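Local coordinates for extracellular solute-binding protein family 1 (Alicyclobacillus acidocaldarius subsp. acidocaldarius, PDB 4OVJ) that probably binds a solute, perhaps a sugar, outside the cell membrane and hands it to an ABC transporter, as family 1 solute-binding proteins do, at residues Asp181-Gln186 against Ala390-Lys395; Gly189-Gln194 against Leu214-Asn219; His198-Asn201 against Lys206-Phe209; Phe209-Leu214 against Thr397-Ala402; Asp381-Asn386 against Met406-Asp411. One frame throughout, in Å; residues are numbered along the deposited sequence. Where two conformers were deposited one is given.

Contact 1 of 5, residues Asp181-Gln186 against Ala390-Lys395; sequences DDESWQ and AVQYGK. With SO4 (sulfate ion), chain B.
The amide nitrogen NE2 of Q392 is gripped by two carboxylates and a water. The bond from Q392 NE2 to D181 OD2 is 3.0 Å long but bent to 122° at the hydrogen, and so weak; that from Q392 NE2 to E183 OE1 is straighter but stretches to 3.4 Å, and is weak as well. Water 1 accepts from Q392 NE2 at 3.1 Å and donates to the backbone oxygens D181 O and E183 O, so the glutamine also reaches the loop's main chain. Both carboxylate planes stand steeply to the amide, 65° for D181 and 74° for E183. Beyond CG the Q392 chain runs extended, which carries NE2 from the last helical turn across to the loop. The stronger partner of both acids is R225, whose NH1 makes salt bridges to D181 OD2 and E183 OE1 and probably offsets their crowded negative charge. S184 N-caps helix 185-194, and its OG lies 2.9 Å from O4 of a sulfate ion that is also bound by Y139 and W260. The contact thus ties the loop entering helix 185-194 to the C-terminal end of helix 377-392, which closes in a Schellman motif at G394, with helix 211-226 supplying R225 alongside.

Contact 2 of 5, residues Gly189-Gln194 against Leu214-Asn219; sequences GYWARQ and LVSYLN
W191 reaches from helix 185-194 onto Y217 and S216 of helix 211-226. Its CB already lies 3.7 Å from Y217 CD1, and W191 CG meets the same Y217 CD1 at 3.7 Å. Farther out, the five-membered ring receives Y217 CB over one face: this CH-pi contact measures 3.6 Å from Y217 CB to the W191 ring centroid and lies only 7° off the ring normal. CD1 and NE1 of the indole both border that methylene. On the benzo side, CE3 still meets Y217 CD1, whereas W191 CZ2 has moved over the helix backbone, 3.6 Å from Y217 N, and CH2 ends near the carbonyl oxygen of S216. The indole is directed across the gap by its first torsion, with CG anti to the backbone N (chi1 -177°).

The phenol ring of Y217 turns its edge to the same indole in a T-shaped pair, with centroids 5.2 Å apart and planes at 68°. S216 OG sits at the indole edge, in plane, 3.2 Å from W191 NE1; its firm partner is T213 O, one turn back in its own helix, and T213 O also takes a weak bond from W191 NE1. H195 stacks on W191 as well. At the far end of the phenol, the Y217 hydroxyl is hydrogen-bonded to T187 OG1 and S184 N, near the start of helix 185-194.

Chemically, the helix pair is joined mainly by aromatic and CH-pi packing, while the side-chain polar groups lie at the indole's N-H edge and the far end of the phenol.

Contact 3 of 5, residues His198-Asn201 against Lys206-Phe209; sequences HLYN and KLGF
N201 and K206 are joined at backbone and side chain: N201 N gives a nearly straight bond to K206 O (3.0 Å, 170°), and K206 N gives a longer one to N201 OD1 (3.3 Å). That second donor approaches from above the side-chain carbonyl plane, and OD1 also accepts from T205 N, so one amide oxygen gathers two backbone N-H groups of the returning chain. CG of N201 stands between its own backbone N and carbonyl carbon (chi1 67°), which brings OD1 to K206 N.

The two segments form a short, irregular antiparallel hairpin, with Y200 and L207 as a non-hydrogen-bonded pair and a corner at L199. L199 O, at the corner, takes the bond from G208 N at 2.9 Å, and L207 CA adds a CA-H...O contact to the same oxygen. G208 O is satisfied twice, by H198 N at 3.1 Å and by water 2, which donates to it at 2.6 Å and lies at the edge of the H198 ring, near ND1.

F209 brings its ring edge to H198 O, with CD2 at 3.3 Å, while CE2 lies beside L199 O. L207 packs CD2 against L199 O and, more distantly, against the ring of Y200, whose hydroxyl bonds D377. At the other side of the strand, L207 N is taken up by N410 OD1 of helix 398-414.

Contact 4 of 5, residues Phe209-Leu214 against Thr397-Ala402; sequences FTESTL and TPQQGA
The carboxylate of E211 and the side-chain amide of Q399 are the flat groups here, and they meet obliquely with their planes 55° apart. E211 OE2 comes 3.4 Å from Q399 CG, beside the aliphatic part of the glutamine; the orientation of the amide itself is uncertain. The E211 chain extends away from its helix to get there, whereas the Q399 chain folds back at chi2 (-78°) to meet it. Close by, E211 OE1 faces the like charge of E403 OE2.

Beside the polar pair the contact is apolar. A402 CB touches L214 CD2 at 3.7 Å and lies 4.1 Å from E211 CG, so this small methyl sits between two residues one helical turn apart. Here the first turns of helices 211-226 and 398-414 pack together, part of a helical cluster in which helix 211-226, from the middle of the chain, meets the last two helices. Helix 398-414 opens with a capping box: Q400 N donates to T397 OG1 at 3.0 Å, and T397 N returns a bond of 3.0 Å to Q400 OE1, almost straight at 177°. Helix 211-226 starts after T210, at its N-cap position. L214 also leans on F384 and M387 of helix 377-392, while V215 lies against A402.

Contact 5 of 5, residues Asp381-Asn386 against Met406-Asp411; sequences DQDFAN and MQEAND
D383 and E408 face each other across the antiparallel pair formed by helices 377-392 and 398-414, the last two helices of the chain, which a short turn connects. The facing groups have like charge. D383 OD2 lies 3.3 Å from E408 OE1, two acceptors with no hydrogen bond between them, and the same E408 oxygen is 3.5 Å from D383 CG. The side chains cross at about a right angle and their carboxylate planes are 42° apart. E408 arrives fully extended, with CG anti to the backbone N (chi1 173°), while CB of D383 points toward the neighbouring helix. Such closeness would probably raise the pKa of one acid; E408 lies at the exposed surface, where solvent can moderate the repulsion.

Apolar contact between these two segments is slight, since the backbones are nearest at D383 and A409, whose CA atoms are 8.0 Å apart. Larger side chains pack elsewhere: F384 meets W185 and sets its ring edge-to-face with F405, and selenomethionine M406 covers L207 and F209.

Hydrogen bonds run along each helix. On the exposed side of helix 377-392, Q382 NE2 donates to N386 OD1 at 3.0 Å, with the acceptor nearly in the Q382 amide plane.

In the fold
All five contacts lie in one largely helical region that brings residues 181-219 together with the last two helices. Contacts 2 and 4 lie closest, their centres about 9 Å apart, and L214 of helix 211-226 belongs to a segment of each; F209 ends the second segment of contact 3 and begins the first of contact 4. Contact 1 meets contact 2 where E183 OE2 lies 3.4 Å from L218 CD2, and contact 5 where W185 N lies 3.4 Å from F384 CD2. Contacts 2 and 3 touch at G189 CA and L199 CD2 (3.5 Å). Contact 1, whose centre is about 19 Å from that of contact 3, holds the sulfate, probably from the crystallisation liquor, at the start of helix 185-194.

Contact 1 of 5, residues Asp181-Gln186 against Ala390-Lys395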
# COMPACT_ATOMS: atom_id res chain seq x y z
N ASP A 181 10.05 -17.10 2.14
CA ASP A 181 9.48 -17.12 3.48
C ASP A 181 9.05 -15.69 3.76
O ASP A 181 9.86 -14.85 4.16
CB ASP A 181 10.52 -17.63 4.48
CG ASP A 181 9.97 -17.77 5.89
OD1 ASP A 181 8.89 -17.17 6.16
OD2 ASP A 181 10.62 -18.47 6.72
N ASP A 182 7.77 -15.41 3.51
CA ASP A 182 7.27 -14.04 3.44
C ASP A 182 6.68 -13.58 4.77
O ASP A 182 5.54 -13.11 4.86
CB ASP A 182 6.27 -13.92 2.29
CG ASP A 182 6.96 -13.97 0.95
OD1 ASP A 182 7.96 -13.25 0.79
OD2 ASP A 182 6.52 -14.73 0.06
N GLU A 183 7.49 -13.73 5.81
CA GLU A 183 7.14 -13.26 7.14
C GLU A 183 7.71 -11.88 7.39
O GLU A 183 8.92 -11.64 7.28
CB GLU A 183 7.64 -14.22 8.20
CG GLU A 183 6.89 -15.54 8.22
CD GLU A 183 7.57 -16.55 9.13
OE1 GLU A 183 8.48 -17.26 8.65
OE2 GLU A 183 7.19 -16.63 10.32
N SER A 184 6.83 -10.98 7.76
CA SER A 184 7.16 -9.61 8.10
C SER A 184 6.03 -9.09 8.95
O SER A 184 4.94 -9.67 8.99
CB SER A 184 7.29 -8.75 6.84
OG SER A 184 6.03 -8.56 6.20
N TRP A 185 6.28 -7.97 9.60
CA TRP A 185 5.27 -7.34 10.44
C TRP A 185 4.01 -7.05 9.64
O TRP A 185 2.89 -7.31 10.11
CB TRP A 185 5.87 -6.08 11.01
CG TRP A 185 5.08 -5.27 11.98
CD1 TRP A 185 4.91 -3.92 11.92
CD2 TRP A 185 4.47 -5.69 13.21
NE1 TRP A 185 4.20 -3.49 13.00
CE2 TRP A 185 3.92 -4.55 13.81
CE3 TRP A 185 4.30 -6.93 13.83
CZ2 TRP A 185 3.21 -4.60 15.03
CZ3 TRP A 185 3.62 -6.98 15.04
CH2 TRP A 185 3.09 -5.82 15.63
N GLN A 186 4.16 -6.55 8.41
CA GLN A 186 2.97 -6.21 7.65
C GLN A 186 2.26 -7.44 7.05
O GLN A 186 1.03 -7.45 6.95
CB GLN A 186 3.26 -5.12 6.61
CG GLN A 186 3.68 -3.78 7.22
CD GLN A 186 2.65 -3.17 8.16
OE1 GLN A 186 1.45 -3.40 8.03
NE2 GLN A 186 3.12 -2.38 9.13
N ALA A 390 15.01 -15.02 14.55
CA ALA A 390 15.37 -15.97 15.63
C ALA A 390 14.60 -17.27 15.56
O ALA A 390 15.15 -18.34 15.77
CB ALA A 390 15.17 -15.32 17.00
N VAL A 391 13.31 -17.18 15.24
CA VAL A 391 12.48 -18.36 15.05
C VAL A 391 12.94 -19.15 13.82
O VAL A 391 13.03 -20.36 13.87
CB VAL A 391 10.99 -17.98 14.95
CG1 VAL A 391 10.14 -19.19 14.58
CG2 VAL A 391 10.52 -17.39 16.28
N GLN A 392 13.23 -18.45 12.72
CA GLN A 392 13.68 -19.09 11.47
C GLN A 392 15.01 -19.80 11.65
O GLN A 392 15.27 -20.83 11.03
CB GLN A 392 13.80 -18.06 10.35
CG GLN A 392 12.49 -17.56 9.80
CD GLN A 392 12.61 -16.30 8.95
OE1 GLN A 392 13.62 -15.58 9.01
NE2 GLN A 392 11.57 -16.01 8.18
N TYR A 393 15.86 -19.22 12.48
CA TYR A 393 17.16 -19.80 12.80
C TYR A 393 17.07 -20.97 13.79
O TYR A 393 18.05 -21.69 13.97
CB TYR A 393 18.07 -18.74 13.41
CG TYR A 393 18.73 -17.76 12.48
CD1 TYR A 393 18.85 -17.98 11.11
CD2 TYR A 393 19.31 -16.61 13.00
CE1 TYR A 393 19.51 -17.08 10.30
CE2 TYR A 393 19.97 -15.70 12.20
CZ TYR A 393 20.07 -15.94 10.85
OH TYR A 393 20.72 -15.03 10.06
N GLY A 394 15.93 -21.13 14.44
CA GLY A 394 15.75 -22.18 15.43
C GLY A 394 16.31 -21.81 16.78
O GLY A 394 16.48 -22.67 17.64
N LYS A 395 16.58 -20.53 16.99
CA LYS A 395 17.10 -20.05 18.27
C LYS A 395 16.02 -19.98 19.34
O LYS A 395 16.31 -20.10 20.52
CB LYS A 395 17.77 -18.69 18.10
CG LYS A 395 19.13 -18.76 17.41
CD LYS A 395 19.80 -17.40 17.36
CE LYS A 395 21.31 -17.51 17.21
NZ LYS A 395 21.70 -18.04 15.88
S SO4 B . 6.53 -5.95 3.74
O1 SO4 B . 7.49 -6.11 4.86
O2 SO4 B . 5.72 -4.71 3.92
O3 SO4 B . 7.29 -5.81 2.48
O4 SO4 B . 5.68 -7.15 3.68
O HOH W 1 10.93 -13.43 6.57

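Contact 2 of 5, residues Gly189-Gln194 against Leu214-Asn219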
# COMPACT_ATOMS: atom_id res chain seq x y z
N GLY A 189 0.28 -8.51 9.80
CA GLY A 189 -0.88 -7.64 9.89
C GLY A 189 -2.08 -8.16 9.10
O GLY A 189 -3.20 -8.13 9.56
N TYR A 190 -1.80 -8.67 7.91
CA TYR A 190 -2.79 -9.30 7.04
C TYR A 190 -3.42 -10.53 7.72
O TYR A 190 -4.64 -10.63 7.81
CB TYR A 190 -2.13 -9.65 5.71
CG TYR A 190 -3.00 -10.39 4.73
CD1 TYR A 190 -3.94 -9.73 3.95
CD2 TYR A 190 -2.87 -11.76 4.57
CE1 TYR A 190 -4.73 -10.43 3.05
CE2 TYR A 190 -3.66 -12.46 3.68
CZ TYR A 190 -4.58 -11.79 2.92
OH TYR A 190 -5.36 -12.48 2.04
N TRP A 191 -2.58 -11.41 8.24
CA TRP A 191 -3.02 -12.58 9.01
C TRP A 191 -3.85 -12.19 10.23
O TRP A 191 -4.91 -12.78 10.47
CB TRP A 191 -1.79 -13.38 9.44
CG TRP A 191 -2.05 -14.65 10.20
CD1 TRP A 191 -2.28 -14.77 11.53
CD2 TRP A 191 -2.04 -15.98 9.68
NE1 TRP A 191 -2.44 -16.09 11.87
CE2 TRP A 191 -2.28 -16.86 10.75
CE3 TRP A 191 -1.81 -16.52 8.40
CZ2 TRP A 191 -2.33 -18.25 10.59
CZ3 TRP A 191 -1.87 -17.91 8.24
CH2 TRP A 191 -2.13 -18.75 9.33
N ALA A 192 -3.38 -11.22 10.99
CA ALA A 192 -4.09 -10.78 12.17
C ALA A 192 -5.48 -10.29 11.81
O ALA A 192 -6.45 -10.64 12.48
CB ALA A 192 -3.34 -9.69 12.90
N ARG A 193 -5.57 -9.50 10.75
CA ARG A 193 -6.87 -8.97 10.30
C ARG A 193 -7.83 -10.10 9.91
O ARG A 193 -9.03 -10.03 10.20
CB ARG A 193 -6.69 -7.99 9.16
CG ARG A 193 -6.19 -6.61 9.61
CD ARG A 193 -5.65 -5.81 8.44
NE ARG A 193 -6.59 -5.72 7.30
CZ ARG A 193 -7.48 -4.75 7.07
NH1 ARG A 193 -7.63 -3.72 7.90
NH2 ARG A 193 -8.25 -4.81 5.99
N GLN A 194 -7.30 -11.16 9.30
CA GLN A 194 -8.13 -12.33 8.97
C GLN A 194 -8.70 -13.01 10.21
O GLN A 194 -9.73 -13.69 10.13
CB GLN A 194 -7.34 -13.36 8.19
CG GLN A 194 -6.82 -12.88 6.87
CD GLN A 194 -5.98 -13.92 6.19
OE1 GLN A 194 -5.12 -14.55 6.82
NE2 GLN A 194 -6.25 -14.16 4.91
N LEU A 214 -0.50 -15.00 16.57
CA LEU A 214 0.88 -14.91 16.11
C LEU A 214 1.53 -16.29 16.02
O LEU A 214 2.21 -16.58 15.05
CB LEU A 214 1.70 -13.99 17.00
CG LEU A 214 3.19 -13.84 16.69
CD1 LEU A 214 3.40 -13.47 15.24
CD2 LEU A 214 3.76 -12.78 17.62
N VAL A 215 1.30 -17.14 17.01
CA VAL A 215 1.88 -18.49 16.97
C VAL A 215 1.36 -19.30 15.77
O VAL A 215 2.13 -20.03 15.15
CB VAL A 215 1.65 -19.25 18.29
CG1 VAL A 215 2.10 -20.70 18.17
CG2 VAL A 215 2.44 -18.57 19.40
N SER A 216 0.08 -19.15 15.43
CA SER A 216 -0.45 -19.90 14.29
C SER A 216 0.20 -19.43 12.98
O SER A 216 0.50 -20.24 12.09
CB SER A 216 -1.98 -19.85 14.23
OG SER A 216 -2.45 -18.54 13.96
N TYR A 217 0.46 -18.13 12.87
CA TYR A 217 1.18 -17.58 11.71
C TYR A 217 2.59 -18.12 11.66
O TYR A 217 3.06 -18.62 10.62
CB TYR A 217 1.19 -16.07 11.85
CG TYR A 217 2.06 -15.27 10.91
CD1 TYR A 217 1.60 -14.85 9.68
CD2 TYR A 217 3.31 -14.85 11.31
CE1 TYR A 217 2.37 -14.06 8.85
CE2 TYR A 217 4.09 -14.06 10.49
CZ TYR A 217 3.61 -13.67 9.26
OH TYR A 217 4.37 -12.86 8.46
N LEU A 218 3.29 -18.05 12.78
CA LEU A 218 4.67 -18.54 12.81
C LEU A 218 4.75 -20.04 12.48
O LEU A 218 5.65 -20.47 11.77
CB LEU A 218 5.30 -18.25 14.16
CG LEU A 218 5.50 -16.78 14.53
CD1 LEU A 218 5.94 -16.71 15.97
CD2 LEU A 218 6.49 -16.07 13.61
N ASN A 219 3.80 -20.81 13.00
CA ASN A 219 3.76 -22.26 12.74
C ASN A 219 3.49 -22.58 11.31
O ASN A 219 4.03 -23.57 10.79
CB ASN A 219 2.72 -22.94 13.62
CG ASN A 219 3.24 -23.26 15.00
OD1 ASN A 219 4.44 -23.45 15.18
ND2 ASN A 219 2.34 -23.34 15.98

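Contact 3 of 5, residues His198-Asn201 against Lys206-Phe209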
# COMPACT_ATOMS: atom_id res chain seq x y z
N HIS A 198 -5.77 -7.07 14.92
CA HIS A 198 -5.01 -6.02 14.26
C HIS A 198 -3.64 -5.96 14.86
O HIS A 198 -3.46 -6.38 15.99
CB HIS A 198 -5.70 -4.66 14.46
CG HIS A 198 -7.12 -4.64 13.99
ND1 HIS A 198 -8.18 -4.94 14.81
CD2 HIS A 198 -7.65 -4.41 12.76
CE1 HIS A 198 -9.31 -4.88 14.12
NE2 HIS A 198 -9.01 -4.57 12.87
N LEU A 199 -2.67 -5.38 14.15
CA LEU A 199 -1.36 -5.18 14.77
C LEU A 199 -1.50 -4.39 16.07
O LEU A 199 -0.89 -4.74 17.07
CB LEU A 199 -0.40 -4.46 13.82
CG LEU A 199 -0.05 -5.25 12.55
CD1 LEU A 199 0.89 -4.46 11.66
CD2 LEU A 199 0.54 -6.61 12.89
N TYR A 200 -2.30 -3.32 16.03
CA TYR A 200 -2.50 -2.46 17.20
C TYR A 200 -3.97 -2.32 17.52
O TYR A 200 -4.82 -2.49 16.65
CB TYR A 200 -1.94 -1.07 16.96
CG TYR A 200 -0.49 -1.05 16.57
CD1 TYR A 200 0.49 -1.19 17.52
CD2 TYR A 200 -0.10 -0.93 15.23
CE1 TYR A 200 1.83 -1.18 17.18
CE2 TYR A 200 1.23 -0.93 14.88
CZ TYR A 200 2.20 -1.06 15.86
OH TYR A 200 3.53 -1.06 15.54
N ASN A 201 -4.28 -1.99 18.76
CA ASN A 201 -5.62 -1.50 19.03
C ASN A 201 -5.78 -0.11 18.38
O ASN A 201 -4.81 0.48 17.86
CB ASN A 201 -5.96 -1.55 20.53
CG ASN A 201 -5.14 -0.59 21.36
OD1 ASN A 201 -4.32 0.16 20.85
ND2 ASN A 201 -5.38 -0.61 22.68
N LYS A 206 -1.78 -0.56 22.78
CA LYS A 206 -1.31 -1.93 22.94
C LYS A 206 -1.45 -2.69 21.63
O LYS A 206 -2.05 -2.20 20.68
CB LYS A 206 -2.04 -2.65 24.06
CG LYS A 206 -3.53 -2.48 24.11
CD LYS A 206 -4.16 -3.26 25.26
CE LYS A 206 -3.68 -2.76 26.61
NZ LYS A 206 -4.60 -3.16 27.71
N LEU A 207 -0.86 -3.88 21.59
CA LEU A 207 -1.01 -4.74 20.42
C LEU A 207 -2.46 -5.16 20.32
O LEU A 207 -3.15 -5.29 21.34
CB LEU A 207 -0.10 -5.95 20.54
CG LEU A 207 1.40 -5.65 20.57
CD1 LEU A 207 2.18 -6.93 20.75
CD2 LEU A 207 1.85 -4.94 19.30
N GLY A 208 -2.92 -5.36 19.10
CA GLY A 208 -4.31 -5.67 18.84
C GLY A 208 -4.59 -7.12 18.51
O GLY A 208 -5.65 -7.43 17.96
N PHE A 209 -3.65 -8.01 18.82
CA PHE A 209 -3.81 -9.43 18.53
C PHE A 209 -3.35 -10.26 19.72
O PHE A 209 -2.68 -9.76 20.62
CB PHE A 209 -3.00 -9.81 17.29
CG PHE A 209 -1.53 -9.56 17.45
CD1 PHE A 209 -0.69 -10.53 17.99
CD2 PHE A 209 -0.99 -8.32 17.11
CE1 PHE A 209 0.66 -10.28 18.15
CE2 PHE A 209 0.36 -8.08 17.26
CZ PHE A 209 1.18 -9.06 17.79
O HOH W 2 -7.87 -6.01 17.84

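Contact 4 of 5, residues Phe209-Leu214 against Thr397-Ala402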
# COMPACT_ATOMS: atom_id res chain seq x y z
N PHE A 209 -3.65 -8.01 18.82
CA PHE A 209 -3.81 -9.43 18.53
C PHE A 209 -3.35 -10.26 19.72
O PHE A 209 -2.68 -9.76 20.62
CB PHE A 209 -3.00 -9.81 17.29
CG PHE A 209 -1.53 -9.56 17.45
CD1 PHE A 209 -0.69 -10.53 17.99
CD2 PHE A 209 -0.99 -8.32 17.11
CE1 PHE A 209 0.66 -10.28 18.15
CE2 PHE A 209 0.36 -8.08 17.26
CZ PHE A 209 1.18 -9.06 17.79
N THR A 210 -3.70 -11.54 19.69
CA THR A 210 -3.37 -12.46 20.76
C THR A 210 -2.16 -13.32 20.40
O THR A 210 -1.78 -13.45 19.24
CB THR A 210 -4.53 -13.42 21.04
OG1 THR A 210 -4.78 -14.20 19.87
CG2 THR A 210 -5.79 -12.66 21.42
N GLU A 211 -1.57 -13.94 21.42
CA GLU A 211 -0.44 -14.83 21.20
C GLU A 211 -0.77 -15.97 20.24
O GLU A 211 0.04 -16.30 19.37
CB GLU A 211 0.05 -15.39 22.53
CG GLU A 211 1.35 -16.14 22.44
CD GLU A 211 1.81 -16.60 23.80
OE1 GLU A 211 2.01 -15.73 24.68
OE2 GLU A 211 1.95 -17.82 24.00
N SER A 212 -1.96 -16.53 20.40
CA SER A 212 -2.43 -17.62 19.56
C SER A 212 -2.38 -17.27 18.08
O SER A 212 -1.94 -18.06 17.24
CB SER A 212 -3.86 -17.95 19.95
OG SER A 212 -4.25 -19.16 19.37
N THR A 213 -2.83 -16.07 17.75
CA THR A 213 -2.85 -15.60 16.37
C THR A 213 -1.44 -15.51 15.78
O THR A 213 -1.20 -15.91 14.64
CB THR A 213 -3.51 -14.23 16.33
OG1 THR A 213 -4.84 -14.36 16.84
CG2 THR A 213 -3.52 -13.66 14.91
N LEU A 214 -0.50 -15.00 16.57
CA LEU A 214 0.88 -14.91 16.11
C LEU A 214 1.53 -16.29 16.02
O LEU A 214 2.21 -16.58 15.05
CB LEU A 214 1.70 -13.99 17.00
CG LEU A 214 3.19 -13.84 16.69
CD1 LEU A 214 3.40 -13.47 15.24
CD2 LEU A 214 3.76 -12.78 17.62
N THR A 397 11.53 -21.06 20.00
CA THR A 397 10.30 -21.64 19.48
C THR A 397 9.35 -20.52 19.08
O THR A 397 9.49 -19.38 19.55
CB THR A 397 9.56 -22.55 20.50
OG1 THR A 397 9.11 -21.78 21.63
CG2 THR A 397 10.46 -23.70 20.97
N PRO A 398 8.39 -20.83 18.21
CA PRO A 398 7.34 -19.88 17.89
C PRO A 398 6.66 -19.30 19.11
O PRO A 398 6.48 -18.07 19.19
CB PRO A 398 6.37 -20.72 17.07
CG PRO A 398 7.30 -21.62 16.30
CD PRO A 398 8.33 -22.01 17.34
N GLN A 399 6.30 -20.15 20.06
CA GLN A 399 5.60 -19.67 21.26
C GLN A 399 6.51 -18.77 22.07
O GLN A 399 6.06 -17.73 22.57
CB GLN A 399 5.07 -20.82 22.10
CG GLN A 399 4.11 -20.39 23.21
CD GLN A 399 4.77 -19.80 24.44
OE1 GLN A 399 4.17 -18.97 25.14
NE2 GLN A 399 6.00 -20.21 24.74
N GLN A 400 7.79 -19.14 22.19
CA GLN A 400 8.77 -18.34 22.93
C GLN A 400 8.98 -16.98 22.28
O GLN A 400 8.99 -15.95 22.97
CB GLN A 400 10.12 -19.07 23.05
CG GLN A 400 10.14 -20.21 24.06
CD GLN A 400 11.37 -21.11 23.93
OE1 GLN A 400 12.12 -21.04 22.95
NE2 GLN A 400 11.58 -21.96 24.92
N GLY A 401 9.14 -16.97 20.96
CA GLY A 401 9.33 -15.74 20.21
C GLY A 401 8.12 -14.83 20.28
O GLY A 401 8.27 -13.63 20.50
N ALA A 402 6.93 -15.41 20.10
CA ALA A 402 5.69 -14.65 20.21
C ALA A 402 5.58 -13.99 21.58
O ALA A 402 5.36 -12.78 21.66
CB ALA A 402 4.49 -15.53 19.93

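Contact 5 of 5, residues Asp381-Asn386 against Met406-Asp411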
# COMPACT_ATOMS: atom_id res chain seq x y z
N ASP A 381 8.31 -2.96 14.38
CA ASP A 381 8.49 -3.67 13.10
C ASP A 381 9.87 -4.35 13.06
O ASP A 381 9.99 -5.53 12.72
CB ASP A 381 8.32 -2.67 11.96
CG ASP A 381 8.33 -3.30 10.59
OD1 ASP A 381 9.16 -4.17 10.31
OD2 ASP A 381 7.51 -2.87 9.75
N GLN A 382 10.90 -3.60 13.45
CA GLN A 382 12.25 -4.15 13.47
C GLN A 382 12.36 -5.27 14.50
O GLN A 382 12.96 -6.30 14.21
CB GLN A 382 13.31 -3.05 13.71
CG GLN A 382 14.74 -3.54 13.56
CD GLN A 382 15.03 -4.13 12.18
OE1 GLN A 382 14.97 -3.42 11.18
NE2 GLN A 382 15.35 -5.42 12.13
N ASP A 383 11.79 -5.08 15.69
CA ASP A 383 11.78 -6.13 16.72
C ASP A 383 11.07 -7.39 16.22
O ASP A 383 11.50 -8.50 16.50
CB ASP A 383 11.11 -5.66 18.03
CG ASP A 383 11.86 -4.53 18.71
OD1 ASP A 383 13.09 -4.38 18.49
OD2 ASP A 383 11.22 -3.78 19.49
N PHE A 384 9.98 -7.21 15.47
CA PHE A 384 9.27 -8.35 14.92
C PHE A 384 10.15 -9.12 13.95
O PHE A 384 10.27 -10.35 14.04
CB PHE A 384 7.99 -7.89 14.23
CG PHE A 384 7.09 -9.02 13.81
CD1 PHE A 384 6.24 -9.62 14.72
CD2 PHE A 384 7.11 -9.50 12.51
CE1 PHE A 384 5.40 -10.65 14.34
CE2 PHE A 384 6.28 -10.53 12.12
CZ PHE A 384 5.42 -11.11 13.03
N ALA A 385 10.78 -8.39 13.04
CA ALA A 385 11.68 -9.01 12.07
C ALA A 385 12.80 -9.78 12.78
O ALA A 385 13.15 -10.89 12.39
CB ALA A 385 12.26 -7.95 11.15
N ASN A 386 13.33 -9.21 13.85
CA ASN A 386 14.41 -9.88 14.59
C ASN A 386 13.90 -11.16 15.27
O ASN A 386 14.59 -12.18 15.29
CB ASN A 386 15.01 -8.92 15.62
CG ASN A 386 15.79 -7.78 14.97
OD1 ASN A 386 16.09 -7.80 13.78
ND2 ASN A 386 16.12 -6.77 15.76
N MSE A 406 5.87 -9.89 22.13
CA MSE A 406 4.64 -9.20 22.56
C MSE A 406 4.85 -8.48 23.85
O MSE A 406 4.37 -7.36 24.01
CB MSE A 406 3.51 -10.20 22.70
CG MSE A 406 3.03 -10.62 21.32
SE MSE A 406 1.59 -11.94 21.47
CE MSE A 406 0.21 -10.66 22.06
N GLN A 407 5.56 -9.10 24.79
CA GLN A 407 5.84 -8.45 26.07
C GLN A 407 6.66 -7.18 25.82
O GLN A 407 6.35 -6.11 26.36
CB GLN A 407 6.62 -9.39 27.00
CG GLN A 407 6.85 -8.85 28.40
CD GLN A 407 7.86 -9.67 29.18
OE1 GLN A 407 8.68 -10.41 28.62
NE2 GLN A 407 7.83 -9.53 30.50
N GLU A 408 7.68 -7.30 24.98
CA GLU A 408 8.55 -6.18 24.62
C GLU A 408 7.78 -5.03 23.98
O GLU A 408 7.91 -3.87 24.41
CB GLU A 408 9.66 -6.67 23.69
CG GLU A 408 10.54 -5.58 23.11
CD GLU A 408 11.84 -6.10 22.50
OE1 GLU A 408 12.66 -5.27 22.05
OE2 GLU A 408 12.06 -7.34 22.48
N ALA A 409 6.99 -5.34 22.96
CA ALA A 409 6.22 -4.35 22.22
C ALA A 409 5.17 -3.68 23.12
O ALA A 409 5.03 -2.47 23.09
CB ALA A 409 5.56 -4.98 21.00
N ASN A 410 4.44 -4.47 23.91
CA ASN A 410 3.42 -3.91 24.81
C ASN A 410 4.03 -3.01 25.87
O ASN A 410 3.44 -2.00 26.23
CB ASN A 410 2.55 -5.00 25.45
CG ASN A 410 1.39 -5.42 24.56
OD1 ASN A 410 0.75 -4.58 23.91
ND2 ASN A 410 1.08 -6.72 24.54
N ASP A 411 5.22 -3.37 26.36
CA ASP A 411 5.94 -2.54 27.33
C ASP A 411 6.34 -1.20 26.72
O ASP A 411 6.22 -0.15 27.36
CB ASP A 411 7.21 -3.25 27.86
CG ASP A 411 6.90 -4.30 28.93
OD1 ASP A 411 5.77 -4.32 29.46
OD2 ASP A 411 7.81 -5.10 29.26